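Side-chain contacts in globin III, extracellular (Lumbricus terrestris, PDB 1X9F), which probably binds oxygen reversibly through its haem as a globin subunit of the extracellular haemoglobin (erythrocruorin) of the earthworm: residues Q16-I21 / L134-C139; I33-L38 / T122-V127; K42-K45 / V50-L53. All blocks are in the same frame, centred on the assembly; numbering follows the deposited sequence.

Interaction 1: Q16-I21 / L134-C139; sequences QKQWDI and LAWKSC
Trp136 pushes its indole out from helix 133-148 against helix 9-20, where it meets Trp19 and Gln18. The aromatic part of the contact is made by the outer corner of the Trp136 six-membered ring. CH2 of Trp136 lies 3.5 Å from CE3 of Trp19 and also rests 3.8 Å from the CB of Trp19. The two side chains cross at roughly a right angle. Their ring planes are inclined at 53°, and the six-membered centroids stand 6.0 Å apart. Trp19 reaches this place with CG anti to its own backbone N (chi1 177°), and its indole NE1 is hydrogen-bonded to Asp79 on helix 65-83, which fixes the far side of the ring.

In the globin fold these are the first and last helices, A and H, and the two tryptophans form part of the buried apolar layer between them. Tyr131 stacks on Trp136, while Trp23 meets Trp19 edge-to-face.

At the pyrrole edge of Trp136, Gln18 runs past in the opposite direction, its amide nearly coplanar with the indole, and its CB sits in the ring plane, 3.9 Å from Trp136 NE1. Were Trp136 cut back to an alanine, a gap would probably open between the two helices, leaving CE3 and CB of Trp19 without the indole they rest on and Tyr131 without its stacking partner.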
loop_
_atom_site.group_PDB
_atom_site.type_symbol
_atom_site.label_atom_id
_atom_site.label_comp_id
_atom_site.label_asym_id
_atom_site.label_seq_id
_atom_site.Cartn_x
_atom_site.Cartn_y
_atom_site.Cartn_z
ATOM N N GLN C 16 18.512 17.354 12.736
ATOM C CA GLN C 16 19.173 16.224 13.403
ATOM C C GLN C 16 18.838 14.880 12.779
ATOM O O GLN C 16 19.714 14.031 12.599
ATOM C CB GLN C 16 18.819 16.197 14.886
ATOM C CG GLN C 16 19.455 17.325 15.655
ATOM C CD GLN C 16 19.150 17.286 17.136
ATOM O OE1 GLN C 16 18.004 17.088 17.550
ATOM N NE2 GLN C 16 20.178 17.504 17.947
ATOM N N LYS C 17 17.559 14.703 12.462
ATOM C CA LYS C 17 17.058 13.497 11.830
ATOM C C LYS C 17 17.675 13.347 10.446
ATOM O O LYS C 17 18.121 12.256 10.070
ATOM C CB LYS C 17 15.532 13.570 11.732
ATOM C CG LYS C 17 14.881 12.322 11.161
ATOM C CD LYS C 17 13.414 12.555 10.839
ATOM C CE LYS C 17 12.543 12.538 12.092
ATOM N NZ LYS C 17 11.115 12.816 11.762
ATOM N N GLN C 18 17.720 14.445 9.699
ATOM C CA GLN C 18 18.248 14.405 8.339
ATOM C C GLN C 18 19.752 14.169 8.288
ATOM O O GLN C 18 20.235 13.403 7.457
ATOM C CB GLN C 18 17.852 15.660 7.566
ATOM C CG GLN C 18 16.393 15.633 7.150
ATOM C CD GLN C 18 15.910 16.919 6.505
ATOM O OE1 GLN C 18 14.778 16.979 6.031
ATOM N NE2 GLN C 18 16.747 17.945 6.491
ATOM N N TRP C 19 20.480 14.823 9.185
ATOM C CA TRP C 19 21.924 14.660 9.294
ATOM C C TRP C 19 22.297 13.229 9.658
ATOM O O TRP C 19 23.247 12.663 9.116
ATOM C CB TRP C 19 22.415 15.613 10.368
ATOM C CG TRP C 19 23.864 15.577 10.707
ATOM C CD1 TRP C 19 24.409 15.122 11.868
ATOM C CD2 TRP C 19 24.954 16.082 9.922
ATOM N NE1 TRP C 19 25.773 15.304 11.855
ATOM C CE2 TRP C 19 26.135 15.893 10.673
ATOM C CE3 TRP C 19 25.055 16.676 8.654
ATOM C CZ2 TRP C 19 27.396 16.260 10.197
ATOM C CZ3 TRP C 19 26.307 17.046 8.184
ATOM C CH2 TRP C 19 27.461 16.835 8.954
ATOM N N ASP C 20 21.528 12.655 10.579
ATOM C CA ASP C 20 21.764 11.316 11.095
ATOM C C ASP C 20 21.800 10.242 10.019
ATOM O O ASP C 20 22.533 9.257 10.139
ATOM C CB ASP C 20 20.675 10.964 12.091
ATOM C CG ASP C 20 21.240 10.512 13.393
ATOM O OD1 ASP C 20 21.265 9.283 13.634
ATOM O OD2 ASP C 20 21.722 11.308 14.232
ATOM N N ILE C 21 20.980 10.428 8.989
ATOM C CA ILE C 21 21.008 9.573 7.815
ATOM C C ILE C 21 22.434 9.351 7.273
ATOM O O ILE C 21 22.778 8.230 6.902
ATOM C CB ILE C 21 20.005 10.097 6.744
ATOM C CG1 ILE C 21 18.596 9.561 7.040
ATOM C CG2 ILE C 21 20.435 9.696 5.324
ATOM C CD1 ILE C 21 17.442 10.488 6.571
ATOM N N LEU C 134 14.843 25.174 4.435
ATOM C CA LEU C 134 14.554 26.262 5.369
ATOM C C LEU C 134 15.094 25.991 6.767
ATOM O O LEU C 134 15.694 26.874 7.384
ATOM C CB LEU C 134 13.052 26.574 5.412
ATOM C CG LEU C 134 12.461 27.143 4.116
ATOM C CD1 LEU C 134 10.973 27.384 4.244
ATOM C CD2 LEU C 134 13.160 28.426 3.671
ATOM N N ALA C 135 14.894 24.768 7.252
ATOM C CA ALA C 135 15.367 24.366 8.574
ATOM C C ALA C 135 16.895 24.364 8.667
ATOM O O ALA C 135 17.461 24.841 9.654
ATOM C CB ALA C 135 14.807 23.004 8.943
ATOM N N TRP C 136 17.555 23.828 7.643
ATOM C CA TRP C 136 19.009 23.801 7.621
ATOM C C TRP C 136 19.559 25.206 7.538
ATOM O O TRP C 136 20.475 25.549 8.278
ATOM C CB TRP C 136 19.524 22.958 6.463
ATOM C CG TRP C 136 19.579 21.519 6.803
ATOM C CD1 TRP C 136 18.597 20.599 6.608
ATOM C CD2 TRP C 136 20.665 20.823 7.421
ATOM N NE1 TRP C 136 19.007 19.368 7.057
ATOM C CE2 TRP C 136 20.273 19.477 7.563
ATOM C CE3 TRP C 136 21.936 21.198 7.869
ATOM C CZ2 TRP C 136 21.100 18.509 8.127
ATOM C CZ3 TRP C 136 22.756 20.238 8.427
ATOM C CH2 TRP C 136 22.336 18.910 8.551
ATOM N N LYS C 137 18.986 26.024 6.656
ATOM C CA LYS C 137 19.430 27.408 6.494
ATOM C C LYS C 137 19.477 28.175 7.820
ATOM O O LYS C 137 20.508 28.762 8.163
ATOM C CB LYS C 137 18.568 28.154 5.473
ATOM C CG LYS C 137 19.102 29.534 5.138
ATOM C CD LYS C 137 18.207 30.282 4.163
ATOM C CE LYS C 137 18.710 31.708 3.960
ATOM N NZ LYS C 137 20.177 31.772 3.639
ATOM N N SER C 138 18.373 28.156 8.560
ATOM C CA SER C 138 18.303 28.876 9.827
ATOM C C SER C 138 19.190 28.279 10.923
ATOM O O SER C 138 19.816 29.024 11.680
ATOM C CB SER C 138 16.855 29.000 10.303
ATOM O OG SER C 138 16.319 27.725 10.612
ATOM N N CYS C 139 19.242 26.950 11.012
ATOM C CA CYS C 139 20.128 26.304 11.974
ATOM C C CYS C 139 21.605 26.535 11.632
ATOM O O CYS C 139 22.393 26.903 12.505
ATOM C CB CYS C 139 19.783 24.818 12.121
ATOM S SG CYS C 139 18.178 24.576 12.934
#

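Interaction 2: I33-L38 / T122-V127; sequences IGFGRL and TGLPQV
With chi1 at -166°, Phe35 holds its CG opposite the backbone N and sends its ring out of helix 28-46 toward segment 122-127 of helix 110-127. Leu124 is turned the other way about its first bond, its CG lying beside the backbone N and opposite the carbonyl carbon (chi1 -74°). Its CB does not point straight at the partner helix, yet this turn swings CD2 across to the phenyl ring. The two side chains cross at about a right angle, and the CD2 methyl of Leu124 sits 3.9 Å from CE2 of Phe35, just as far from CZ.

The other half of the ring lies against backbone and a second methyl. CE1 of Phe35 comes within 3.9 Å of the carbonyl O of Gly123, and 4.2 Å separates the same carbon from CG1 of Val127. All three partners approach the ring obliquely. The helix is kinked here, where neither the N of Pro125 nor that of Gln126 makes the usual bond to the residue four back: Pro125 has no N-H to give, and the N of Gln126 gives a weak bond to the O of Gly123, while that of Val127 bonds to the O of Leu124. The contact is buried, apolar side chains meeting one another and a backbone carbonyl.

The two segments run nearly antiparallel, at 154°, with axes 11.5 Å apart, a separation bridged mainly by the Phe35 ring. Leu38 and Val127 also pack against the neighbouring haemoglobin chain d1. The segments belong to the B and G helices of the globin fold. Leu124 carries the apolar layer on to Leu140 of helix 133-148, and Ile33 and Arg37 touch helix 65-83.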
loop_
_atom_site.group_PDB
_atom_site.type_symbol
_atom_site.label_atom_id
_atom_site.label_comp_id
_atom_site.label_asym_id
_atom_site.label_seq_id
_atom_site.Cartn_x
_atom_site.Cartn_y
_atom_site.Cartn_z
ATOM N N ILE C 33 35.641 12.489 5.860
ATOM C CA ILE C 33 36.813 12.958 5.119
ATOM C C ILE C 33 36.473 13.442 3.705
ATOM O O ILE C 33 36.895 14.525 3.305
ATOM C CB ILE C 33 37.910 11.872 5.091
ATOM C CG1 ILE C 33 38.497 11.684 6.492
ATOM C CG2 ILE C 33 39.018 12.243 4.104
ATOM C CD1 ILE C 33 39.341 10.418 6.643
ATOM N N GLY C 34 35.701 12.649 2.964
ATOM C CA GLY C 34 35.308 13.012 1.603
ATOM C C GLY C 34 34.524 14.308 1.561
ATOM O O GLY C 34 34.836 15.208 0.774
ATOM N N PHE C 35 33.519 14.407 2.423
ATOM C CA PHE C 35 32.635 15.562 2.441
ATOM C C PHE C 35 33.364 16.827 2.901
ATOM O O PHE C 35 33.296 17.861 2.235
ATOM C CB PHE C 35 31.400 15.276 3.302
ATOM C CG PHE C 35 30.287 16.267 3.119
ATOM C CD1 PHE C 35 29.884 16.662 1.846
ATOM C CD2 PHE C 35 29.625 16.792 4.225
ATOM C CE1 PHE C 35 28.851 17.578 1.675
ATOM C CE2 PHE C 35 28.586 17.706 4.066
ATOM C CZ PHE C 35 28.199 18.099 2.790
ATOM N N GLY C 36 34.076 16.722 4.022
ATOM C CA GLY C 36 34.847 17.834 4.580
ATOM C C GLY C 36 35.921 18.345 3.641
ATOM O O GLY C 36 36.080 19.558 3.473
ATOM N N ARG C 37 36.657 17.419 3.034
ATOM C CA ARG C 37 37.630 17.766 2.004
ATOM C C ARG C 37 36.951 18.555 0.877
ATOM O O ARG C 37 37.422 19.631 0.500
ATOM C CB ARG C 37 38.317 16.503 1.480
ATOM C CG ARG C 37 39.574 16.742 0.657
ATOM C CD ARG C 37 39.311 16.694 -0.844
ATOM N NE ARG C 37 40.333 15.938 -1.562
ATOM C CZ ARG C 37 40.679 14.686 -1.275
ATOM N NH1 ARG C 37 40.106 14.032 -0.257
ATOM N NH2 ARG C 37 41.611 14.078 -1.998
ATOM N N LEU C 38 35.837 18.032 0.369
ATOM C CA LEU C 38 35.086 18.707 -0.681
ATOM C C LEU C 38 34.719 20.137 -0.270
ATOM O O LEU C 38 34.989 21.085 -1.014
ATOM C CB LEU C 38 33.828 17.912 -1.035
ATOM C CG LEU C 38 32.859 18.647 -1.965
ATOM C CD1 LEU C 38 32.908 18.060 -3.367
ATOM C CD2 LEU C 38 31.450 18.587 -1.402
ATOM N N THR C 122 24.631 24.102 -0.519
ATOM C CA THR C 122 24.627 23.477 -1.833
ATOM C C THR C 122 24.988 21.994 -1.740
ATOM O O THR C 122 24.344 21.151 -2.367
ATOM C CB THR C 122 25.596 24.237 -2.760
ATOM O OG1 THR C 122 25.120 25.581 -2.927
ATOM C CG2 THR C 122 25.574 23.669 -4.189
ATOM N N GLY C 123 26.005 21.681 -0.942
ATOM C CA GLY C 123 26.533 20.323 -0.862
ATOM C C GLY C 123 25.669 19.328 -0.113
ATOM O O GLY C 123 25.640 18.149 -0.465
ATOM N N LEU C 124 24.979 19.786 0.928
ATOM C CA LEU C 124 24.193 18.874 1.764
ATOM C C LEU C 124 23.084 18.118 1.013
ATOM O O LEU C 124 23.004 16.893 1.140
ATOM C CB LEU C 124 23.641 19.573 3.014
ATOM C CG LEU C 124 24.618 19.889 4.155
ATOM C CD1 LEU C 124 24.050 20.983 5.040
ATOM C CD2 LEU C 124 24.962 18.651 4.980
ATOM N N PRO C 125 22.237 18.804 0.237
ATOM C CA PRO C 125 21.217 18.094 -0.532
ATOM C C PRO C 125 21.835 17.111 -1.519
ATOM O O PRO C 125 21.154 16.189 -1.969
ATOM C CB PRO C 125 20.478 19.211 -1.282
ATOM C CG PRO C 125 21.347 20.393 -1.209
ATOM C CD PRO C 125 22.151 20.262 0.040
ATOM N N GLN C 126 23.112 17.306 -1.843
ATOM C CA GLN C 126 23.823 16.414 -2.761
ATOM C C GLN C 126 24.170 15.070 -2.115
ATOM O O GLN C 126 24.411 14.086 -2.821
ATOM C CB GLN C 126 25.089 17.089 -3.315
ATOM C CG GLN C 126 24.834 18.192 -4.361
ATOM C CD GLN C 126 26.105 18.929 -4.807
ATOM O OE1 GLN C 126 26.022 20.010 -5.389
ATOM N NE2 GLN C 126 27.270 18.347 -4.535
ATOM N N VAL C 127 24.189 15.024 -0.784
ATOM C CA VAL C 127 24.402 13.763 -0.081
ATOM C C VAL C 127 23.138 13.252 0.634
ATOM O O VAL C 127 22.968 12.040 0.790
ATOM C CB VAL C 127 25.626 13.816 0.867
ATOM C CG1 VAL C 127 26.884 14.199 0.085
ATOM C CG2 VAL C 127 25.414 14.786 2.020
#

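Interaction 3: K42-K45 / V50-L53; sequences KLAK and VNDL. With HEM (protoporphyrin IX containing Fe), chain R.
Val50 sets its methyls against Leu43 and Ala44. Its CG1 is the branch set opposite the backbone N (chi1 164°), and this methyl does most of the touching, lying 3.9 Å from CB of Ala44 and 4.0 Å from CD2 of Leu43. CG2, the other branch, comes within 4.1 Å of Leu43 CG. Leu43 is extended from its helix with CG likewise opposite its N (chi1 179°), and chi2 of 69° places CD2 where it can serve two neighbours, Val50 on one hand and the haem on the other. That methyl stands 3.9 Å from haem CAC, the first carbon of a vinyl group. Leucine and valine side chains cross at about a right angle.

At the outer margin Asn51 holds its CG opposite the carbonyl carbon and beside the N, which turns the carboxamide back to Ala44, whose CB is 3.6 Å from both its OD1 and its ND2; these are van der Waals contacts of a polar group with a methyl. Leu53 touches the haem from another direction, through its carbonyl O, 3.4 Å from the CMD methyl, and through CD1, 4.0 Å from CBC at the vinyl end.

This is the BC corner of the globin fold, where helix 28-46 turns sharply into the short helix 50-53 and both line the haem pocket. Helix 110-127 flanks the corner, His112 touching Val50 and Leu53, and Lys115 touching Leu43.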
loop_
_atom_site.group_PDB
_atom_site.type_symbol
_atom_site.label_atom_id
_atom_site.label_comp_id
_atom_site.label_asym_id
_atom_site.label_seq_id
_atom_site.Cartn_x
_atom_site.Cartn_y
_atom_site.Cartn_z
ATOM N N LYS C 42 36.410 23.507 -1.931
ATOM C CA LYS C 42 35.538 24.446 -2.629
ATOM C C LYS C 42 35.669 25.839 -2.017
ATOM O O LYS C 42 35.679 26.842 -2.738
ATOM C CB LYS C 42 34.083 23.954 -2.580
ATOM C CG LYS C 42 33.057 24.813 -3.334
ATOM C CD LYS C 42 33.057 24.567 -4.846
ATOM C CE LYS C 42 31.910 25.317 -5.536
ATOM N NZ LYS C 42 31.981 26.807 -5.339
ATOM N N LEU C 43 35.788 25.893 -0.692
ATOM C CA LEU C 43 35.986 27.160 -0.001
ATOM C C LEU C 43 37.257 27.853 -0.479
ATOM O O LEU C 43 37.223 29.041 -0.804
ATOM C CB LEU C 43 36.007 26.976 1.520
ATOM C CG LEU C 43 36.228 28.249 2.352
ATOM C CD1 LEU C 43 35.017 29.199 2.276
ATOM C CD2 LEU C 43 36.502 27.885 3.802
ATOM N N ALA C 44 38.365 27.113 -0.532
ATOM C CA ALA C 44 39.649 27.672 -0.967
ATOM C C ALA C 44 39.627 28.084 -2.441
ATOM O O ALA C 44 40.233 29.091 -2.819
ATOM C CB ALA C 44 40.784 26.690 -0.696
ATOM N N LYS C 45 38.922 27.303 -3.259
ATOM C CA LYS C 45 38.716 27.620 -4.669
ATOM C C LYS C 45 38.080 28.996 -4.844
ATOM O O LYS C 45 38.513 29.774 -5.694
ATOM C CB LYS C 45 37.819 26.563 -5.326
ATOM C CG LYS C 45 37.732 26.664 -6.854
ATOM C CD LYS C 45 38.617 25.633 -7.567
ATOM C CE LYS C 45 40.099 25.735 -7.166
ATOM N NZ LYS C 45 40.918 24.645 -7.795
ATOM N N VAL C 50 42.205 31.511 1.539
ATOM C CA VAL C 50 41.897 30.392 2.440
ATOM C C VAL C 50 42.974 29.303 2.406
ATOM O O VAL C 50 43.272 28.701 3.440
ATOM C CB VAL C 50 40.473 29.808 2.180
ATOM C CG1 VAL C 50 40.299 28.437 2.812
ATOM C CG2 VAL C 50 39.407 30.755 2.709
ATOM N N ASN C 51 43.563 29.064 1.237
ATOM C CA ASN C 51 44.659 28.102 1.134
ATOM C C ASN C 51 45.792 28.376 2.112
ATOM O O ASN C 51 46.398 27.442 2.635
ATOM C CB ASN C 51 45.207 28.047 -0.287
ATOM C CG ASN C 51 44.397 27.144 -1.178
ATOM O OD1 ASN C 51 44.271 25.947 -0.917
ATOM N ND2 ASN C 51 43.837 27.709 -2.241
ATOM N N ASP C 52 46.075 29.655 2.353
ATOM C CA ASP C 52 47.116 30.045 3.302
ATOM C C ASP C 52 46.715 29.690 4.731
ATOM O O ASP C 52 47.546 29.216 5.512
ATOM C CB ASP C 52 47.439 31.545 3.183
ATOM C CG ASP C 52 47.940 31.930 1.793
ATOM O OD1 ASP C 52 48.286 33.117 1.594
ATOM O OD2 ASP C 52 48.019 31.126 0.836
ATOM N N LEU C 53 45.440 29.906 5.054
ATOM C CA LEU C 53 44.897 29.632 6.390
ATOM C C LEU C 53 45.037 28.163 6.786
ATOM O O LEU C 53 45.167 27.842 7.969
ATOM C CB LEU C 53 43.430 30.072 6.459
ATOM C CG LEU C 53 43.165 31.544 6.124
ATOM C CD1 LEU C 53 41.714 31.762 5.730
ATOM C CD2 LEU C 53 43.541 32.435 7.291
HETATM C CHA HEM R . 40.274 24.592 12.868
HETATM C CHB HEM R . 35.493 23.600 13.329
HETATM C CHC HEM R . 34.443 26.597 9.624
HETATM C CHD HEM R . 39.186 27.857 9.407
HETATM C C1A HEM R . 39.007 23.976 13.311
HETATM C C2A HEM R . 38.990 22.988 14.293
HETATM C C3A HEM R . 37.572 22.656 14.466
HETATM C C4A HEM R . 36.946 23.564 13.490
HETATM C CMA HEM R . 36.921 21.657 15.389
HETATM C CAA HEM R . 40.161 22.381 15.019
HETATM C CBA HEM R . 40.305 23.021 16.386
HETATM C CGA HEM R . 41.458 22.344 17.077
HETATM O O1A HEM R . 41.256 21.248 17.641
HETATM O O2A HEM R . 42.573 22.906 17.055
HETATM C C1B HEM R . 34.763 24.360 12.319
HETATM C C2B HEM R . 33.390 24.200 12.170
HETATM C C3B HEM R . 33.159 25.027 11.120
HETATM C C4B HEM R . 34.331 25.638 10.728
HETATM C CMB HEM R . 32.415 23.338 12.939
HETATM C CAB HEM R . 31.938 25.253 10.627
HETATM C CBB HEM R . 30.608 25.189 10.331
HETATM C C1C HEM R . 35.713 27.223 9.217
HETATM C C2C HEM R . 35.774 28.124 8.167
HETATM C C3C HEM R . 37.101 28.466 8.146
HETATM C C4C HEM R . 37.745 27.743 9.124
HETATM C CMC HEM R . 34.659 28.639 7.293
HETATM C CAC HEM R . 37.735 29.384 7.168
HETATM C CBC HEM R . 38.254 30.664 7.389
HETATM C C1D HEM R . 39.951 27.053 10.372
HETATM C C2D HEM R . 41.339 27.147 10.456
HETATM C C3D HEM R . 41.696 26.243 11.432
HETATM C C4D HEM R . 40.402 25.651 11.848
HETATM C CMD HEM R . 42.241 28.061 9.659
HETATM C CAD HEM R . 43.073 25.921 11.944
HETATM C CBD HEM R . 43.659 24.854 11.030
HETATM C CGD HEM R . 44.978 24.454 11.628
HETATM O O1D HEM R . 46.009 25.069 11.284
HETATM O O2D HEM R . 44.969 23.524 12.456
HETATM N NA HEM R . 37.798 24.371 12.819
HETATM N NB HEM R . 35.391 25.217 11.465
HETATM N NC HEM R . 36.903 26.973 9.836
HETATM N ND HEM R . 39.336 26.157 11.186
HETATM FE FE HEM R . 37.362 25.706 11.354
#

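Overall arrangement
From the N terminus, helix 9-20 opens the largest loop, which interaction 1 closes only at helix 133-148, joining the two ends of the globin fold. Within it, helix 28-46 meets helix 110-127 in interaction 2, and interaction 3 closes the shortest loop, between the end of that same helix and helix 50-53. The three are therefore nested and none cross. Interactions 1 and 2 are continuous in space: Leu124 packs against both Trp19 and Trp136. Interaction 3, adjoining interaction 2 in sequence along helix 28-46, lies across the centre of the chain from interaction 1, about 25 Å away between centres, at the haem.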